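Local coordinates for protein uroporphyrin-III C-methyltransferase (Thermus thermophilus, PDB 1VE2) that probably methylates uroporphyrinogen III, using S-adenosyl-L-methionine as methyl donor, in tetrapyrrole biosynthesis, at residues G13-L18 / H39-L45; T19-V25 / E110-G114; A29-D35 / R79-K85; I72-R76 / A101-I107. All blocks are in the same frame, centred on the assembly; numbering follows the deposited sequence.

In the fold
All four contacts lie in the N-terminal half of the chain, built on a parallel sheet ordered 49-52, 31-34, 80-85, 4-9, 109-112. Contact 3 pairs two of its strands. Contact 2 sets helix 20-28 against the sheet, and V25 CG1 reaches A82 CB of contact 3 at 4.0 Å. Contact 1 adjoins both: L18 CD1 meets L23 CD2 of contact 2 at 3.5 Å, and L43 packs on H34. Contact 4 joins two helices and touches contact 3 through L74, yet its centre is about 27 Å from that of contact 1. Relatives bind S-adenosyl-L-methionine between their two domains, so the loops at the carboxyl ends of these strands probably face that cleft.

Contact 1 of 4, residues G13-L18 / H39-L45; sequences GGPEHL and HPGVLAL
The imidazole of H39 lies flat over G14, whose CA stands 3.8 Å from the centroid of the H39 ring and 8° off the ring normal, a CH-pi contact. Glycine suits this spot because its bare CA can rest over the middle of the ring. The same ring works at its edge: ND1 of H39 accepts from G41 N at 2.8 Å, nearly in the ring plane, and so caps the start of helix 40-43. CG of H39 is anti to the backbone N (chi1 -166°), which swings the ring over G14; H39 CB lies 3.2 Å from G13 O. W190 meets the imidazole edge-to-face.

G13-L18 belongs to the glycine-rich loop between strand 4-9 and helix 20-28, a sequence signature of this methyltransferase family, and here it rests on the short helix that follows strand 31-34. P15 lays its CG and CD against the backbone of G41, where a side-chain carbon would run into the proline ring; glycine is what the fit demands. Beta-branched V42 offers two prongs. Its CG2 lies 3.8 Å from P15 CA, while CG1 touches both methyls of L18 and is 4.0 Å from L18 CD1. Beyond it, L45 and L18 run alongside, pointing opposite ways, and L45 CD1 finishes 3.6 Å from P15 CB and 3.9 Å from L18 CD1.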
loop_
_atom_site.group_PDB
_atom_site.type_symbol
_atom_site.label_atom_id
_atom_site.label_comp_id
_atom_site.label_asym_id
_atom_site.label_seq_id
_atom_site.Cartn_x
_atom_site.Cartn_y
_atom_site.Cartn_z
ATOM N N GLY A 13 -11.233 3.913 2.531
ATOM C CA GLY A 13 -12.366 4.699 2.985
ATOM C C GLY A 13 -13.204 5.383 1.921
ATOM O O GLY A 13 -13.739 4.735 1.028
ATOM N N GLY A 14 -13.322 6.703 2.038
ATOM C CA GLY A 14 -14.114 7.481 1.103
ATOM C C GLY A 14 -13.633 7.442 -0.331
ATOM O O GLY A 14 -12.492 7.050 -0.600
ATOM N N PRO A 15 -14.479 7.874 -1.282
ATOM C CA PRO A 15 -14.122 7.875 -2.703
ATOM C C PRO A 15 -12.975 8.799 -3.089
ATOM O O PRO A 15 -12.414 8.664 -4.177
ATOM C CB PRO A 15 -15.434 8.244 -3.392
ATOM C CG PRO A 15 -16.105 9.125 -2.396
ATOM C CD PRO A 15 -15.835 8.423 -1.077
ATOM N N GLU A 16 -12.607 9.723 -2.206
ATOM C CA GLU A 16 -11.513 10.646 -2.516
ATOM C C GLU A 16 -10.181 9.902 -2.623
ATOM O O GLU A 16 -9.227 10.410 -3.224
ATOM C CB GLU A 16 -11.403 11.737 -1.450
ATOM C CG GLU A 16 -10.863 11.235 -0.128
ATOM C CD GLU A 16 -11.206 12.146 1.015
ATOM O OE1 GLU A 16 -10.954 13.366 0.903
ATOM O OE2 GLU A 16 -11.727 11.639 2.032
ATOM N N HIS A 17 -10.113 8.703 -2.037
ATOM C CA HIS A 17 -8.894 7.902 -2.106
ATOM C C HIS A 17 -8.892 6.906 -3.264
ATOM O O HIS A 17 -7.928 6.160 -3.441
ATOM C CB HIS A 17 -8.651 7.178 -0.780
ATOM C CG HIS A 17 -8.464 8.110 0.372
ATOM N ND1 HIS A 17 -7.415 9.003 0.439
ATOM C CD2 HIS A 17 -9.228 8.344 1.464
ATOM C CE1 HIS A 17 -7.544 9.749 1.520
ATOM N NE2 HIS A 17 -8.637 9.370 2.159
ATOM N N LEU A 18 -9.975 6.882 -4.040
ATOM C CA LEU A 18 -10.044 6.014 -5.213
ATOM C C LEU A 18 -9.019 6.558 -6.201
ATOM O O LEU A 18 -8.759 7.751 -6.203
ATOM C CB LEU A 18 -11.417 6.102 -5.886
ATOM C CG LEU A 18 -12.581 5.287 -5.342
ATOM C CD1 LEU A 18 -13.869 5.648 -6.085
ATOM C CD2 LEU A 18 -12.253 3.805 -5.507
ATOM N N HIS A 39 -17.368 1.411 1.226
ATOM C CA HIS A 39 -17.871 2.746 1.539
ATOM C C HIS A 39 -18.990 3.192 0.599
ATOM O O HIS A 39 -18.888 3.049 -0.621
ATOM C CB HIS A 39 -16.717 3.752 1.496
ATOM C CG HIS A 39 -17.034 5.078 2.118
ATOM N ND1 HIS A 39 -17.870 6.003 1.526
ATOM C CD2 HIS A 39 -16.609 5.642 3.275
ATOM C CE1 HIS A 39 -17.940 7.080 2.288
ATOM N NE2 HIS A 39 -17.184 6.887 3.355
ATOM N N PRO A 40 -20.081 3.736 1.166
ATOM C CA PRO A 40 -21.242 4.213 0.405
ATOM C C PRO A 40 -20.880 5.195 -0.704
ATOM O O PRO A 40 -21.443 5.136 -1.797
ATOM C CB PRO A 40 -22.118 4.860 1.476
ATOM C CG PRO A 40 -21.807 4.051 2.702
ATOM C CD PRO A 40 -20.300 3.903 2.616
ATOM N N GLY A 41 -19.941 6.093 -0.414
ATOM C CA GLY A 41 -19.517 7.082 -1.390
ATOM C C GLY A 41 -18.865 6.462 -2.608
ATOM O O GLY A 41 -18.940 7.007 -3.712
ATOM N N VAL A 42 -18.196 5.329 -2.409
ATOM C CA VAL A 42 -17.562 4.637 -3.520
ATOM C C VAL A 42 -18.629 3.927 -4.346
ATOM O O VAL A 42 -18.643 4.027 -5.573
ATOM C CB VAL A 42 -16.509 3.607 -3.027
ATOM C CG1 VAL A 42 -15.939 2.842 -4.203
ATOM C CG2 VAL A 42 -15.386 4.325 -2.278
ATOM N N LEU A 43 -19.535 3.212 -3.683
ATOM C CA LEU A 43 -20.587 2.507 -4.414
ATOM C C LEU A 43 -21.414 3.493 -5.253
ATOM O O LEU A 43 -21.777 3.205 -6.390
ATOM C CB LEU A 43 -21.511 1.748 -3.444
ATOM C CG LEU A 43 -20.867 0.608 -2.640
ATOM C CD1 LEU A 43 -21.896 -0.003 -1.688
ATOM C CD2 LEU A 43 -20.327 -0.458 -3.597
ATOM N N ALA A 44 -21.692 4.661 -4.688
ATOM C CA ALA A 44 -22.482 5.681 -5.375
ATOM C C ALA A 44 -21.895 6.088 -6.729
ATOM O O ALA A 44 -22.620 6.547 -7.611
ATOM C CB ALA A 44 -22.631 6.898 -4.485
ATOM N N LEU A 45 -20.589 5.917 -6.901
ATOM C CA LEU A 45 -19.943 6.274 -8.162
ATOM C C LEU A 45 -20.061 5.195 -9.242
ATOM O O LEU A 45 -19.737 5.431 -10.408
ATOM C CB LEU A 45 -18.474 6.609 -7.915
ATOM C CG LEU A 45 -18.279 7.987 -7.280
ATOM C CD1 LEU A 45 -16.893 8.102 -6.650
ATOM C CD2 LEU A 45 -18.484 9.052 -8.361
#

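Contact 2 of 4, residues T19-V25 / E110-G114; sequences TLKALRV and EVVPG
Helix 20-25 runs over the end of strand 110-112 with axes 9.3 Å apart at closest and N-to-C directions 121° from each other. This is helix-on-sheet packing in a parallel alpha/beta domain, where 109-112 is an outermost strand of the sheet within this chain. V112 points at the helix and fills the join: its CG1 lies 3.6 Å from A22 N and 3.9 Å from A22 CB, while CG2 touches V25. Alanine suits the close approach, and V25 continues onto Y6 and V8 of the neighbouring strand.

K21 is extended, its CG anti to the backbone N (chi1 -174°), which lays the aliphatic chain across V112 with CE 3.9 Å from V112 CG2. The K21 and E110 side chains cross at about a right angle, and NZ comes to E110 OE2 nearly in line with its C-O bond, at 2.9 Å, while K4 takes OE1. A methionine in place of K21 would probably still lie along V112 but leave E110 OE2 without this charged mate, and the water on V111 O without its donor.

At the helix start T19 is the N-cap, its OG1 accepting from A22 N at 3.2 Å; a water 2.7 Å from T19 OG1 donates to P113 O.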
loop_
_atom_site.group_PDB
_atom_site.type_symbol
_atom_site.label_atom_id
_atom_site.label_comp_id
_atom_site.label_asym_id
_atom_site.label_seq_id
_atom_site.Cartn_x
_atom_site.Cartn_y
_atom_site.Cartn_z
ATOM N N THR A 19 -8.440 5.701 -7.034
ATOM C CA THR A 19 -7.489 6.183 -8.035
ATOM C C THR A 19 -8.307 6.607 -9.246
ATOM O O THR A 19 -9.482 6.270 -9.350
ATOM C CB THR A 19 -6.508 5.096 -8.486
ATOM O OG1 THR A 19 -7.227 4.035 -9.138
ATOM C CG2 THR A 19 -5.742 4.553 -7.287
ATOM N N LEU A 20 -7.684 7.329 -10.169
ATOM C CA LEU A 20 -8.402 7.796 -11.351
ATOM C C LEU A 20 -8.887 6.641 -12.227
ATOM O O LEU A 20 -9.973 6.717 -12.807
ATOM C CB LEU A 20 -7.511 8.747 -12.166
ATOM C CG LEU A 20 -6.948 9.962 -11.411
ATOM C CD1 LEU A 20 -6.354 10.949 -12.414
ATOM C CD2 LEU A 20 -8.048 10.647 -10.602
ATOM N N LYS A 21 -8.086 5.581 -12.326
ATOM C CA LYS A 21 -8.463 4.418 -13.128
ATOM C C LYS A 21 -9.660 3.734 -12.482
ATOM O O LYS A 21 -10.610 3.333 -13.160
ATOM C CB LYS A 21 -7.300 3.420 -13.227
ATOM C CG LYS A 21 -7.587 2.259 -14.175
ATOM C CD LYS A 21 -6.346 1.444 -14.458
ATOM C CE LYS A 21 -6.656 0.294 -15.404
ATOM N NZ LYS A 21 -5.440 -0.517 -15.732
ATOM N N ALA A 22 -9.607 3.590 -11.162
ATOM C CA ALA A 22 -10.707 2.948 -10.452
ATOM C C ALA A 22 -12.010 3.703 -10.748
ATOM O O ALA A 22 -13.055 3.092 -10.979
ATOM C CB ALA A 22 -10.416 2.927 -8.955
ATOM N N LEU A 23 -11.940 5.029 -10.748
ATOM C CA LEU A 23 -13.112 5.850 -11.035
ATOM C C LEU A 23 -13.652 5.535 -12.426
ATOM O O LEU A 23 -14.848 5.340 -12.602
ATOM C CB LEU A 23 -12.756 7.338 -10.968
ATOM C CG LEU A 23 -12.399 7.937 -9.611
ATOM C CD1 LEU A 23 -11.896 9.366 -9.807
ATOM C CD2 LEU A 23 -13.626 7.925 -8.713
ATOM N N ARG A 24 -12.767 5.486 -13.416
ATOM C CA ARG A 24 -13.212 5.208 -14.775
ATOM C C ARG A 24 -13.884 3.853 -14.863
ATOM O O ARG A 24 -14.952 3.724 -15.462
ATOM C CB ARG A 24 -12.046 5.255 -15.771
ATOM C CG ARG A 24 -12.485 4.923 -17.206
ATOM C CD ARG A 24 -11.334 4.983 -18.210
ATOM N NE ARG A 24 -10.354 3.910 -18.028
ATOM C CZ ARG A 24 -10.587 2.623 -18.285
ATOM N NH1 ARG A 24 -11.772 2.235 -18.738
ATOM N NH2 ARG A 24 -9.630 1.724 -18.098
ATOM N N VAL A 25 -13.262 2.838 -14.269
ATOM C CA VAL A 25 -13.825 1.499 -14.300
ATOM C C VAL A 25 -15.218 1.447 -13.681
ATOM O O VAL A 25 -16.103 0.796 -14.225
ATOM C CB VAL A 25 -12.917 0.482 -13.572
ATOM C CG1 VAL A 25 -13.635 -0.871 -13.449
ATOM C CG2 VAL A 25 -11.611 0.331 -14.336
ATOM N N GLU A 110 -7.933 -7.123 -15.826
ATOM C CA GLU A 110 -6.950 -6.134 -15.411
ATOM C C GLU A 110 -7.161 -5.899 -13.930
ATOM O O GLU A 110 -8.288 -5.993 -13.434
ATOM C CB GLU A 110 -7.129 -4.802 -16.145
ATOM C CG GLU A 110 -6.849 -4.851 -17.621
ATOM C CD GLU A 110 -6.822 -3.468 -18.257
ATOM O OE1 GLU A 110 -6.880 -3.395 -19.502
ATOM O OE2 GLU A 110 -6.736 -2.461 -17.520
ATOM N N VAL A 111 -6.079 -5.592 -13.225
ATOM C CA VAL A 111 -6.170 -5.328 -11.794
ATOM C C VAL A 111 -5.889 -3.843 -11.588
ATOM O O VAL A 111 -4.912 -3.303 -12.116
ATOM C CB VAL A 111 -5.158 -6.191 -11.005
ATOM C CG1 VAL A 111 -5.251 -5.884 -9.511
ATOM C CG2 VAL A 111 -5.446 -7.675 -11.273
ATOM N N VAL A 112 -6.772 -3.194 -10.838
ATOM C CA VAL A 112 -6.686 -1.768 -10.558
ATOM C C VAL A 112 -6.355 -1.574 -9.086
ATOM O O VAL A 112 -7.207 -1.781 -8.219
ATOM C CB VAL A 112 -8.023 -1.091 -10.880
ATOM C CG1 VAL A 112 -7.944 0.409 -10.610
ATOM C CG2 VAL A 112 -8.389 -1.363 -12.329
ATOM N N PRO A 113 -5.102 -1.192 -8.786
ATOM C CA PRO A 113 -4.591 -0.959 -7.430
ATOM C C PRO A 113 -5.414 0.033 -6.625
ATOM O O PRO A 113 -6.024 0.941 -7.187
ATOM C CB PRO A 113 -3.181 -0.420 -7.677
ATOM C CG PRO A 113 -2.778 -1.065 -8.948
ATOM C CD PRO A 113 -4.038 -0.981 -9.787
ATOM N N GLY A 114 -5.408 -0.141 -5.306
ATOM C CA GLY A 114 -6.113 0.768 -4.427
ATOM C C GLY A 114 -5.253 1.061 -3.208
ATOM O O GLY A 114 -4.333 0.309 -2.906
HETATM O O HOH W 1 -8.561 2.560 -6.162
HETATM O O HOH W 2 -5.404 2.195 -9.845
HETATM O O HOH W 3 -4.160 -1.253 -13.624
#

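Contact 3 of 4, residues A29-D35 / R79-K85; sequences AEVVLHD and RVVARLK
V32 and L84 pack obliquely, V32 CG1 against L84 CB at 3.7 Å, on the face of the sheet that also carries A82 and H34. A29, just after helix 20-28, brings its CB to 3.9 Å from A82 CB; the two small side chains let the chain turn in close to the sheet. On the opposite face V31 CB meets V81 CG1 at 3.8 Å. Beta-branched valines suit both strands, since they favour extended backbone.

These are adjacent parallel strands of the alpha/beta domain, twisted by -24°, with strand 49-52 beyond 31-34 and strand 4-9 beyond 80-85. Their ladder alternates: V31 O receives A82 N, A82 O receives L33 N, L33 O receives L84 N, and L84 O receives D35 N. V31 N, buried here, finds no partner in the model.

At the amino end E30 turns back, its OE2 taking V80 N from above the carboxylate plane at 3.0 Å. At the carboxyl end R83, bent at chi2 (75°), brings its guanidinium end-on to D35: NH2 uses the syn lone pair of OD2 at 2.9 Å, and NH1 reaches the same OD2 at 3.1 Å from above the carboxylate plane. NH1 also bonds L33 O, 3.1 Å away, on the face opposite L84 N. E98 takes R83 NE and, with P89 O and G93 O, K85 NZ. With all three nitrogens engaged, the buried guanidinium can hardly rotate, and its charge is probably offset by D35 and by E98, which it shares with K85.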
loop_
_atom_site.group_PDB
_atom_site.type_symbol
_atom_site.label_atom_id
_atom_site.label_comp_id
_atom_site.label_asym_id
_atom_site.label_seq_id
_atom_site.Cartn_x
_atom_site.Cartn_y
_atom_site.Cartn_z
ATOM N N ALA A 29 -18.085 -0.111 -16.006
ATOM C CA ALA A 29 -18.493 -1.471 -15.645
ATOM C C ALA A 29 -20.015 -1.643 -15.654
ATOM O O ALA A 29 -20.741 -0.872 -15.025
ATOM C CB ALA A 29 -17.935 -1.840 -14.279
ATOM N N GLU A 30 -20.486 -2.666 -16.361
ATOM C CA GLU A 30 -21.919 -2.954 -16.474
ATOM C C GLU A 30 -22.474 -3.603 -15.221
ATOM O O GLU A 30 -23.637 -3.416 -14.877
ATOM C CB GLU A 30 -22.174 -3.881 -17.660
ATOM C CG GLU A 30 -21.737 -3.312 -18.991
ATOM C CD GLU A 30 -21.758 -4.354 -20.089
ATOM O OE1 GLU A 30 -22.819 -4.985 -20.286
ATOM O OE2 GLU A 30 -20.718 -4.546 -20.756
ATOM N N VAL A 31 -21.635 -4.388 -14.554
ATOM C CA VAL A 31 -22.020 -5.076 -13.332
ATOM C C VAL A 31 -20.836 -5.006 -12.373
ATOM O O VAL A 31 -19.687 -5.148 -12.791
ATOM C CB VAL A 31 -22.371 -6.560 -13.612
ATOM C CG1 VAL A 31 -22.760 -7.260 -12.315
ATOM C CG2 VAL A 31 -23.511 -6.648 -14.622
ATOM N N VAL A 32 -21.121 -4.785 -11.096
ATOM C CA VAL A 32 -20.072 -4.680 -10.088
ATOM C C VAL A 32 -20.372 -5.557 -8.880
ATOM O O VAL A 32 -21.348 -5.317 -8.162
ATOM C CB VAL A 32 -19.920 -3.222 -9.603
ATOM C CG1 VAL A 32 -18.767 -3.106 -8.608
ATOM C CG2 VAL A 32 -19.699 -2.300 -10.789
ATOM N N LEU A 33 -19.547 -6.583 -8.668
ATOM C CA LEU A 33 -19.712 -7.473 -7.522
ATOM C C LEU A 33 -18.847 -6.856 -6.429
ATOM O O LEU A 33 -17.623 -6.998 -6.436
ATOM C CB LEU A 33 -19.216 -8.889 -7.846
ATOM C CG LEU A 33 -19.676 -9.616 -9.116
ATOM C CD1 LEU A 33 -19.714 -11.116 -8.815
ATOM C CD2 LEU A 33 -21.041 -9.157 -9.568
ATOM N N HIS A 34 -19.489 -6.183 -5.483
ATOM C CA HIS A 34 -18.775 -5.479 -4.425
ATOM C C HIS A 34 -18.922 -6.034 -3.017
ATOM O O HIS A 34 -19.984 -6.528 -2.638
ATOM C CB HIS A 34 -19.226 -4.015 -4.416
ATOM C CG HIS A 34 -20.631 -3.820 -3.933
ATOM N ND1 HIS A 34 -20.960 -3.798 -2.595
ATOM C CD2 HIS A 34 -21.796 -3.662 -4.607
ATOM C CE1 HIS A 34 -22.265 -3.637 -2.464
ATOM N NE2 HIS A 34 -22.797 -3.552 -3.669
ATOM N N ASP A 35 -17.844 -5.926 -2.242
ATOM C CA ASP A 35 -17.847 -6.368 -0.852
ATOM C C ASP A 35 -18.926 -5.586 -0.110
ATOM O O ASP A 35 -19.164 -4.415 -0.407
ATOM C CB ASP A 35 -16.497 -6.077 -0.198
ATOM C CG ASP A 35 -15.420 -7.043 -0.620
ATOM O OD1 ASP A 35 -14.244 -6.774 -0.302
ATOM O OD2 ASP A 35 -15.741 -8.067 -1.251
ATOM N N ARG A 79 -19.871 -9.217 -21.333
ATOM C CA ARG A 79 -19.975 -8.019 -20.506
ATOM C C ARG A 79 -18.658 -7.566 -19.878
ATOM O O ARG A 79 -17.743 -8.367 -19.683
ATOM C CB ARG A 79 -20.990 -8.246 -19.384
ATOM C CG ARG A 79 -22.444 -8.304 -19.824
ATOM C CD ARG A 79 -23.318 -8.717 -18.654
ATOM N NE ARG A 79 -24.717 -8.336 -18.825
ATOM C CZ ARG A 79 -25.165 -7.083 -18.791
ATOM N NH1 ARG A 79 -24.328 -6.074 -18.594
ATOM N NH2 ARG A 79 -26.459 -6.835 -18.945
ATOM N N VAL A 80 -18.583 -6.270 -19.578
ATOM C CA VAL A 80 -17.423 -5.674 -18.915
ATOM C C VAL A 80 -17.871 -5.580 -17.471
ATOM O O VAL A 80 -18.828 -4.880 -17.163
ATOM C CB VAL A 80 -17.129 -4.253 -19.421
ATOM C CG1 VAL A 80 -16.072 -3.593 -18.534
ATOM C CG2 VAL A 80 -16.652 -4.309 -20.862
ATOM N N VAL A 81 -17.188 -6.282 -16.579
ATOM C CA VAL A 81 -17.598 -6.269 -15.193
ATOM C C VAL A 81 -16.455 -5.980 -14.238
ATOM O O VAL A 81 -15.281 -6.014 -14.616
ATOM C CB VAL A 81 -18.263 -7.608 -14.828
ATOM C CG1 VAL A 81 -19.502 -7.812 -15.702
ATOM C CG2 VAL A 81 -17.291 -8.748 -15.041
ATOM N N ALA A 82 -16.808 -5.680 -12.997
ATOM C CA ALA A 82 -15.803 -5.372 -11.997
ATOM C C ALA A 82 -16.080 -6.047 -10.672
ATOM O O ALA A 82 -17.231 -6.228 -10.274
ATOM C CB ALA A 82 -15.718 -3.859 -11.786
ATOM N N ARG A 83 -14.996 -6.430 -10.013
ATOM C CA ARG A 83 -15.034 -7.024 -8.688
ATOM C C ARG A 83 -14.484 -5.852 -7.866
ATOM O O ARG A 83 -13.337 -5.447 -8.058
ATOM C CB ARG A 83 -14.081 -8.224 -8.620
ATOM C CG ARG A 83 -13.880 -8.814 -7.232
ATOM C CD ARG A 83 -15.068 -9.634 -6.760
ATOM N NE ARG A 83 -14.829 -10.156 -5.421
ATOM C CZ ARG A 83 -15.210 -9.562 -4.295
ATOM N NH1 ARG A 83 -15.872 -8.412 -4.331
ATOM N NH2 ARG A 83 -14.899 -10.107 -3.123
ATOM N N LEU A 84 -15.301 -5.291 -6.980
ATOM C CA LEU A 84 -14.886 -4.143 -6.168
ATOM C C LEU A 84 -14.597 -4.603 -4.748
ATOM O O LEU A 84 -15.474 -5.138 -4.065
ATOM C CB LEU A 84 -15.980 -3.070 -6.176
ATOM C CG LEU A 84 -15.677 -1.739 -5.467
ATOM C CD1 LEU A 84 -14.472 -1.029 -6.125
ATOM C CD2 LEU A 84 -16.919 -0.852 -5.556
ATOM N N LYS A 85 -13.361 -4.383 -4.313
ATOM C CA LYS A 85 -12.903 -4.839 -3.009
ATOM C C LYS A 85 -12.266 -3.754 -2.145
ATOM O O LYS A 85 -11.587 -2.861 -2.645
ATOM C CB LYS A 85 -11.885 -5.963 -3.227
ATOM C CG LYS A 85 -12.033 -6.629 -4.596
ATOM C CD LYS A 85 -10.933 -7.642 -4.891
ATOM C CE LYS A 85 -11.009 -8.841 -3.960
ATOM N NZ LYS A 85 -10.006 -9.862 -4.334
#

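Contact 4 of 4, residues I72-R76 / A101-I107; sequences IALAR and ALRRAGI
I72 spreads from CB into two branches that meet four residues of the facing segment. Its CG2 lies 4.1 Å from I107 CG1. The longer branch starts with CG1, anti to the carbonyl carbon (chi1 -67°), which brings it 3.9 Å from L102 CD2 as the two side chains overlap head to tail. Chi2 is extended, so CD1 carries on to 3.8 Å from A105 CB and lies near A101 O. A serine in place of I72 is likely to open a gap between L102 and A105 that no methyl would fill.

Helices 64-76 and 95-105 lie side by side on the parallel sheet of the alpha/beta domain, both resting on V5 of strand 4-9. The axes of the short segments cross at -42° and come no closer than 11.4 Å, and I107 packs between the helices. G106 ends the second helix in a Schellman motif, its positive phi readily adopted by glycine, and the chain then turns I107 inward. I107 CG2 presses on A75 CB at 3.4 Å, a tight fit that suits alanine, while I107 CD1 lies 3.7 Å from R76 CG.

R76 lays a guanidinium face over I72 CG2. From there its NH2 reaches A105 O at 3.2 Å, on a lone pair in the carbonyl plane, though the bond is bent to 138°; R76 NE donates to a water, which bonds weakly to A105 O.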
loop_
_atom_site.group_PDB
_atom_site.type_symbol
_atom_site.label_atom_id
_atom_site.label_comp_id
_atom_site.label_asym_id
_atom_site.label_seq_id
_atom_site.Cartn_x
_atom_site.Cartn_y
_atom_site.Cartn_z
ATOM N N ILE A 72 -16.595 -14.923 -14.312
ATOM C CA ILE A 72 -16.287 -15.633 -15.541
ATOM C C ILE A 72 -17.536 -15.729 -16.414
ATOM O O ILE A 72 -17.480 -15.435 -17.605
ATOM C CB ILE A 72 -15.733 -17.048 -15.240
ATOM C CG1 ILE A 72 -14.358 -16.922 -14.567
ATOM C CG2 ILE A 72 -15.626 -17.872 -16.530
ATOM C CD1 ILE A 72 -13.798 -18.226 -14.019
ATOM N N ALA A 73 -18.664 -16.122 -15.826
ATOM C CA ALA A 73 -19.905 -16.238 -16.590
ATOM C C ALA A 73 -20.242 -14.910 -17.274
ATOM O O ALA A 73 -20.525 -14.874 -18.470
ATOM C CB ALA A 73 -21.054 -16.665 -15.673
ATOM N N LEU A 74 -20.202 -13.823 -16.510
ATOM C CA LEU A 74 -20.511 -12.500 -17.044
ATOM C C LEU A 74 -19.623 -12.092 -18.211
ATOM O O LEU A 74 -20.112 -11.546 -19.204
ATOM C CB LEU A 74 -20.415 -11.452 -15.935
ATOM C CG LEU A 74 -21.586 -11.480 -14.950
ATOM C CD1 LEU A 74 -21.256 -10.668 -13.708
ATOM C CD2 LEU A 74 -22.830 -10.945 -15.645
ATOM N N ALA A 75 -18.323 -12.348 -18.091
ATOM C CA ALA A 75 -17.382 -11.992 -19.148
ATOM C C ALA A 75 -17.638 -12.806 -20.418
ATOM O O ALA A 75 -17.494 -12.301 -21.536
ATOM C CB ALA A 75 -15.947 -12.214 -18.669
ATOM N N ARG A 76 -18.007 -14.069 -20.247
ATOM C CA ARG A 76 -18.275 -14.921 -21.397
ATOM C C ARG A 76 -19.562 -14.495 -22.100
ATOM O O ARG A 76 -19.760 -14.792 -23.278
ATOM C CB ARG A 76 -18.322 -16.387 -20.959
ATOM C CG ARG A 76 -16.924 -16.947 -20.694
ATOM C CD ARG A 76 -16.935 -18.358 -20.135
ATOM N NE ARG A 76 -15.591 -18.934 -20.148
ATOM C CZ ARG A 76 -15.224 -20.000 -19.444
ATOM N NH1 ARG A 76 -16.101 -20.619 -18.661
ATOM N NH2 ARG A 76 -13.979 -20.452 -19.525
ATOM N N ALA A 101 -7.827 -17.674 -11.452
ATOM C CA ALA A 101 -8.991 -18.305 -12.057
ATOM C C ALA A 101 -9.336 -17.671 -13.398
ATOM O O ALA A 101 -9.673 -18.371 -14.355
ATOM C CB ALA A 101 -10.187 -18.224 -11.109
ATOM N N LEU A 102 -9.235 -16.349 -13.481
ATOM C CA LEU A 102 -9.561 -15.667 -14.729
ATOM C C LEU A 102 -8.558 -16.046 -15.806
ATOM O O LEU A 102 -8.938 -16.326 -16.948
ATOM C CB LEU A 102 -9.580 -14.149 -14.514
ATOM C CG LEU A 102 -10.682 -13.654 -13.567
ATOM C CD1 LEU A 102 -10.449 -12.194 -13.225
ATOM C CD2 LEU A 102 -12.048 -13.848 -14.207
ATOM N N ARG A 103 -7.278 -16.059 -15.443
ATOM C CA ARG A 103 -6.222 -16.430 -16.376
ATOM C C ARG A 103 -6.470 -17.844 -16.892
ATOM O O ARG A 103 -6.461 -18.090 -18.094
ATOM C CB ARG A 103 -4.851 -16.385 -15.680
ATOM C CG ARG A 103 -3.672 -16.736 -16.575
ATOM C CD ARG A 103 -2.903 -15.487 -17.033
ATOM N NE ARG A 103 -3.724 -14.582 -17.826
ATOM C CZ ARG A 103 -3.380 -13.338 -18.152
ATOM N NH1 ARG A 103 -2.222 -12.831 -17.751
ATOM N NH2 ARG A 103 -4.200 -12.595 -18.884
ATOM N N ARG A 104 -6.696 -18.775 -15.970
ATOM C CA ARG A 104 -6.928 -20.164 -16.345
ATOM C C ARG A 104 -8.208 -20.367 -17.147
ATOM O O ARG A 104 -8.323 -21.341 -17.888
ATOM C CB ARG A 104 -6.922 -21.046 -15.092
ATOM C CG ARG A 104 -5.528 -21.166 -14.488
ATOM C CD ARG A 104 -5.505 -21.731 -13.064
ATOM N NE ARG A 104 -4.126 -21.825 -12.581
ATOM C CZ ARG A 104 -3.774 -22.181 -11.345
ATOM N NH1 ARG A 104 -4.700 -22.484 -10.448
ATOM N NH2 ARG A 104 -2.490 -22.241 -11.008
ATOM N N ALA A 105 -9.164 -19.455 -17.012
ATOM C CA ALA A 105 -10.413 -19.575 -17.763
ATOM C C ALA A 105 -10.313 -18.872 -19.113
ATOM O O ALA A 105 -11.234 -18.946 -19.931
ATOM C CB ALA A 105 -11.577 -19.003 -16.951
ATOM N N GLY A 106 -9.197 -18.189 -19.343
ATOM C CA GLY A 106 -8.994 -17.472 -20.592
ATOM C C GLY A 106 -9.814 -16.195 -20.689
ATOM O O GLY A 106 -10.169 -15.761 -21.783
ATOM N N ILE A 107 -10.112 -15.588 -19.541
ATOM C CA ILE A 107 -10.903 -14.360 -19.492
ATOM C C ILE A 107 -10.017 -13.123 -19.398
ATOM O O ILE A 107 -9.161 -13.032 -18.517
ATOM C CB ILE A 107 -11.846 -14.356 -18.262
ATOM C CG1 ILE A 107 -12.755 -15.585 -18.291
ATOM C CG2 ILE A 107 -12.673 -13.080 -18.236
ATOM C CD1 ILE A 107 -13.600 -15.698 -19.547
HETATM O O HOH W 4 -13.829 -18.305 -21.969
#